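Local atomic coordinates of putative carboxynorspermidine decarboxylase protein (Sinorhizobium meliloti, PDB entry 3MT1), a protein that probably catalyses the pyridoxal 5'-phosphate-dependent decarboxylation of carboxynorspermidine and carboxyspermidine to norspermidine and spermidine. Residues L34-K37 and C38-W42; F45-M48 and R49-D53. All coordinates share one frame; numbering follows the deposited sequence.

Contact 1: residues L34-K37 and C38-W42; sequences LALK and CFATW
Leu34 and Phe39 meet where the chain doubles back after strand 31-35, the leucine presenting one methyl to the border of the aromatic ring. Leu34 CD2 lies near the ring plane, 4.2 Å from Phe39 CD1, so the ring is met at its edge from this side. With CG anti to the backbone N (chi1 -177°), Phe39 brings that border alongside the leucine; over one ring face, toward the rim, sits the backbone N of Thr41, 3.9 Å above the plane.

The carbonyl of Phe39 is dressed in carbon from several directions. Leu34 CD2 comes within 3.8 Å of Phe39 O, and Leu36 CD2 reaches the same oxygen at 3.6 Å. A CA-H...O contact joins them, Leu36 CA to Phe39 O, nearly straight with 161° at the hydrogen. Just beyond, the methyl of Ala40 rests 3.7 Å from Leu36 O and lies loosely against Leu36 CD2.

What turns the chain is a tight beta turn from Ala35 to Cys38, closed by Cys38 N donating to Ala35 O at 3.1 Å. The turn lies at the C-terminal end of the first barrel strand, the place where class-II decarboxylases of this fold characteristically carry the lysine that holds pyridoxal phosphate; the sequence ALK here is consistent with that. Leu36 and Lys37 also pack on Glu62, and Lys37 on Asn333 of the second subunit.

Chemically, the bend sorts its residues: leucine and phenylalanine carbons enclose one side, whereas the side chain of Cys38 comes about 4 Å from both a bound sulfate and the side chain of Glu233, a predicted substrate-binding residue. The Cys38 side thus faces the predicted substrate site, and the sulfate, probably from the crystallisation liquor, is consistent with an anion-accepting pocket there.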
loop_
_atom_site.group_PDB
_atom_site.type_symbol
_atom_site.label_atom_id
_atom_site.label_comp_id
_atom_site.label_asym_id
_atom_site.label_seq_id
_atom_site.Cartn_x
_atom_site.Cartn_y
_atom_site.Cartn_z
ATOM N N LEU B 34 22.835 -3.391 1.934
ATOM C CA LEU B 34 21.429 -3.553 2.306
ATOM C C LEU B 34 20.564 -3.042 1.157
ATOM O O LEU B 34 20.754 -1.919 0.722
ATOM C CB LEU B 34 21.124 -2.746 3.579
ATOM C CG LEU B 34 19.683 -2.650 4.097
ATOM C CD1 LEU B 34 19.087 -4.064 4.364
ATOM C CD2 LEU B 34 19.590 -1.777 5.346
ATOM N N ALA B 35 19.631 -3.839 0.663
ATOM C CA ALA B 35 18.670 -3.317 -0.353
ATOM C C ALA B 35 17.556 -2.510 0.303
ATOM O O ALA B 35 16.702 -3.086 0.983
ATOM C CB ALA B 35 18.090 -4.431 -1.214
ATOM N N LEU B 36 17.598 -1.181 0.141
ATOM C CA LEU B 36 16.649 -0.302 0.823
ATOM C C LEU B 36 15.179 -0.502 0.393
ATOM O O LEU B 36 14.287 -0.185 1.146
ATOM C CB LEU B 36 17.084 1.142 0.744
ATOM C CG LEU B 36 18.418 1.505 1.438
ATOM C CD1 LEU B 36 18.644 3.023 1.473
ATOM C CD2 LEU B 36 18.442 0.981 2.868
ATOM N N LYS B 37 14.925 -1.096 -0.780
ATOM C CA LYS B 37 13.545 -1.386 -1.184
ATOM C C LYS B 37 12.854 -2.383 -0.238
ATOM O O LYS B 37 11.629 -2.347 -0.065
ATOM C CB LYS B 37 13.426 -1.797 -2.657
ATOM C CG LYS B 37 13.995 -3.137 -2.990
ATOM C CD LYS B 37 13.955 -3.459 -4.504
ATOM C CE LYS B 37 14.783 -4.737 -4.760
ATOM N NZ LYS B 37 15.018 -5.010 -6.235
ATOM N N CYS B 38 13.639 -3.244 0.404
ATOM C CA CYS B 38 13.093 -4.249 1.285
ATOM C C CYS B 38 12.915 -3.693 2.703
ATOM O O CYS B 38 11.890 -3.957 3.378
ATOM C CB CYS B 38 14.010 -5.457 1.278
ATOM S SG CYS B 38 13.771 -6.543 2.693
ATOM N N PHE B 39 13.918 -2.916 3.147
ATOM C CA PHE B 39 14.029 -2.506 4.561
ATOM C C PHE B 39 14.835 -1.235 4.654
ATOM O O PHE B 39 15.964 -1.206 4.231
ATOM C CB PHE B 39 14.726 -3.583 5.347
ATOM C CG PHE B 39 14.828 -3.304 6.813
ATOM C CD1 PHE B 39 15.987 -2.688 7.350
ATOM C CD2 PHE B 39 13.810 -3.708 7.678
ATOM C CE1 PHE B 39 16.109 -2.449 8.740
ATOM C CE2 PHE B 39 13.903 -3.459 9.067
ATOM C CZ PHE B 39 15.059 -2.843 9.609
ATOM N N ALA B 40 14.228 -0.193 5.208
ATOM C CA ALA B 40 14.799 1.136 5.273
ATOM C C ALA B 40 14.469 1.787 6.628
ATOM O O ALA B 40 14.327 3.009 6.762
ATOM C CB ALA B 40 14.301 1.956 4.112
ATOM N N THR B 41 14.404 0.950 7.657
ATOM C CA THR B 41 14.106 1.413 8.994
ATOM C C THR B 41 15.409 1.912 9.609
ATOM O O THR B 41 16.101 1.177 10.356
ATOM C CB THR B 41 13.506 0.302 9.793
ATOM O OG1 THR B 41 12.275 -0.049 9.181
ATOM C CG2 THR B 41 13.218 0.730 11.218
ATOM N N TRP B 42 15.706 3.170 9.308
ATOM C CA TRP B 42 17.033 3.707 9.522
ATOM C C TRP B 42 17.521 3.764 10.981
ATOM O O TRP B 42 18.723 3.713 11.209
ATOM C CB TRP B 42 17.224 5.051 8.818
ATOM C CG TRP B 42 16.201 6.112 9.105
ATOM C CD1 TRP B 42 15.032 6.347 8.416
ATOM C CD2 TRP B 42 16.272 7.099 10.113
ATOM N NE1 TRP B 42 14.369 7.384 8.958
ATOM C CE2 TRP B 42 15.114 7.893 9.993
ATOM C CE3 TRP B 42 17.212 7.409 11.098
ATOM C CZ2 TRP B 42 14.849 8.970 10.853
ATOM C CZ3 TRP B 42 16.963 8.496 11.944
ATOM C CH2 TRP B 42 15.783 9.251 11.827
#

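Contact 2: residues F45-M48 and R49-D53; sequences FDLM and RDYMD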
loop_
_atom_site.group_PDB
_atom_site.type_symbol
_atom_site.label_atom_id
_atom_site.label_comp_id
_atom_site.label_asym_id
_atom_site.label_seq_id
_atom_site.Cartn_x
_atom_site.Cartn_y
_atom_site.Cartn_z
ATOM N N PHE B 45 20.195 1.348 11.484
ATOM C CA PHE B 45 21.385 1.361 10.652
ATOM C C PHE B 45 22.709 1.376 11.438
ATOM O O PHE B 45 23.696 0.772 11.021
ATOM C CB PHE B 45 21.360 2.535 9.684
ATOM C CG PHE B 45 20.359 2.394 8.577
ATOM C CD1 PHE B 45 19.649 1.220 8.394
ATOM C CD2 PHE B 45 20.144 3.436 7.698
ATOM C CE1 PHE B 45 18.741 1.111 7.383
ATOM C CE2 PHE B 45 19.219 3.302 6.654
ATOM C CZ PHE B 45 18.537 2.152 6.515
ATOM N N ASP B 46 22.725 2.065 12.568
ATOM C CA ASP B 46 23.907 2.108 13.425
ATOM C C ASP B 46 24.303 0.721 13.834
ATOM O O ASP B 46 25.492 0.404 13.861
ATOM C CB ASP B 46 23.703 3.023 14.646
ATOM C CG ASP B 46 23.854 4.513 14.279
ATOM O OD1 ASP B 46 24.589 4.789 13.296
ATOM O OD2 ASP B 46 23.242 5.408 14.942
ATOM N N LEU B 47 23.318 -0.122 14.116
ATOM C CA LEU B 47 23.632 -1.506 14.414
ATOM C C LEU B 47 24.133 -2.286 13.188
ATOM O O LEU B 47 25.105 -3.002 13.306
ATOM C CB LEU B 47 22.495 -2.215 15.162
ATOM C CG LEU B 47 22.511 -3.749 15.182
ATOM C CD1 LEU B 47 23.539 -4.327 16.181
ATOM C CD2 LEU B 47 21.119 -4.271 15.486
HETATM N N MSE B 48 23.538 -2.096 12.015
HETATM C CA MSE B 48 23.923 -2.866 10.827
HETATM C C MSE B 48 25.232 -2.409 10.154
HETATM O O MSE B 48 25.920 -3.215 9.521
HETATM C CB MSE B 48 22.786 -2.851 9.796
HETATM C CG MSE B 48 21.511 -3.387 10.330
HETATM SE SE MSE B 48 19.970 -3.042 9.225
HETATM C CE MSE B 48 20.227 -4.435 7.947
ATOM N N ARG B 49 25.536 -1.118 10.263
ATOM C CA ARG B 49 26.686 -0.493 9.611
ATOM C C ARG B 49 27.995 -1.306 9.724
ATOM O O ARG B 49 28.671 -1.560 8.724
ATOM C CB ARG B 49 26.901 0.928 10.189
ATOM C CG ARG B 49 27.375 1.944 9.180
ATOM C CD ARG B 49 27.689 3.323 9.747
ATOM N NE ARG B 49 29.068 3.700 9.385
ATOM C CZ ARG B 49 29.461 4.885 8.894
ATOM N NH1 ARG B 49 28.575 5.864 8.654
ATOM N NH2 ARG B 49 30.761 5.099 8.619
ATOM N N ASP B 50 28.353 -1.705 10.943
ATOM C CA ASP B 50 29.658 -2.320 11.144
ATOM C C ASP B 50 29.788 -3.727 10.570
ATOM O O ASP B 50 30.875 -4.293 10.591
ATOM C CB ASP B 50 30.051 -2.301 12.616
ATOM C CG ASP B 50 30.153 -0.888 13.172
ATOM O OD1 ASP B 50 30.705 0.004 12.474
ATOM O OD2 ASP B 50 29.680 -0.673 14.307
ATOM N N TYR B 51 28.692 -4.274 10.039
ATOM C CA TYR B 51 28.693 -5.625 9.511
ATOM C C TYR B 51 28.501 -5.655 8.018
ATOM O O TYR B 51 28.631 -6.715 7.390
ATOM C CB TYR B 51 27.621 -6.498 10.171
ATOM C CG TYR B 51 27.679 -6.654 11.694
ATOM C CD1 TYR B 51 28.334 -7.747 12.284
ATOM C CD2 TYR B 51 27.045 -5.725 12.542
ATOM C CE1 TYR B 51 28.344 -7.920 13.680
ATOM C CE2 TYR B 51 27.066 -5.871 13.931
ATOM C CZ TYR B 51 27.709 -6.982 14.501
ATOM O OH TYR B 51 27.736 -7.142 15.883
HETATM N N MSE B 52 28.181 -4.505 7.448
HETATM C CA MSE B 52 27.915 -4.406 6.024
HETATM C C MSE B 52 28.737 -3.332 5.338
HETATM O O MSE B 52 29.532 -2.638 5.983
HETATM C CB MSE B 52 26.431 -4.200 5.778
HETATM C CG MSE B 52 25.592 -5.324 6.379
HETATM SE SE MSE B 52 23.700 -5.118 5.943
HETATM C CE MSE B 52 23.692 -6.010 4.278
ATOM N N ASP B 53 28.571 -3.196 4.027
ATOM C CA ASP B 53 29.460 -2.328 3.232
ATOM C C ASP B 53 28.753 -1.115 2.618
ATOM O O ASP B 53 29.406 -0.324 1.930
ATOM C CB ASP B 53 30.171 -3.138 2.134
ATOM C CG ASP B 53 31.110 -4.192 2.704
ATOM O OD1 ASP B 53 32.250 -3.820 3.094
ATOM O OD2 ASP B 53 30.719 -5.393 2.763
#
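The ring of Tyr51 is approached by Leu47 at its edge: Leu47 O lies in the ring plane, 3.4 Å from Tyr51 CD2 and nearly as close to CE2, so the carbonyl faces the polarised C-H border instead of the pi cloud. Met48 O is near the same plane, farther off. Leu47 CD1, lying out of the ring plane, comes within 4.5 Å of Tyr51 CE2, while Met18 of helix 11-28 also packs against the tyrosine. The Phe45 ring is turned away from residues 49-53 and forms an edge-to-face pair with Phe70.

Two selenomethionines run next to each other and point the same way. Met48 and Met52 share one shape, CG anti to the carbonyl carbon and a bend at the last torsion (80° and 87°), which sets Met48 CE 4.1 Å from Met52 SE. Both side chains pack on Ser235 of helix 233-236.

This is the helix-to-strand half of the first beta-alpha-beta unit of the barrel, where helix 45-49 gives way to strand 54-57. A helical bond runs from Arg49 N to Phe45 O at 2.7 Å. Met48 O takes two donors: Tyr51 N at 3.0 Å, and Met52 N through a weak, strongly bent bond. Met52 N also closes a type I beta turn from Arg49 to Met52, donating to Arg49 O at 3.2 Å.

Lys72 NZ is hydrogen-bonded to both Arg49 O and Met52 O, bridging two carbonyls of the turn. Asp53 leads into the next strand with its carboxylate salt-bridged to Arg25 and hydrogen-bonded to the backbone of Ala32.

Contacts 1 and 2 come in series along the chain, their centres 12 Å apart, within the parallel eight-stranded barrel: residues 34-42 leave strand 31-35 and residues 45-53 carry helix 45-49 onward to strand 54-57. They also touch through space. Leu34 CD2 packs on both Phe45 CE1 (3.6 Å) and Met48 CE, and Leu36 CD2 meets Phe45 CZ, so the helix lies directly against the strand it follows. Contact 1 is close to the predicted substrate site and the centre of the chain; contact 2 is farther out, about 15 Å from that centre. The shared apolar seam joins the end of strand 31-35, near that site, to helix 45-49.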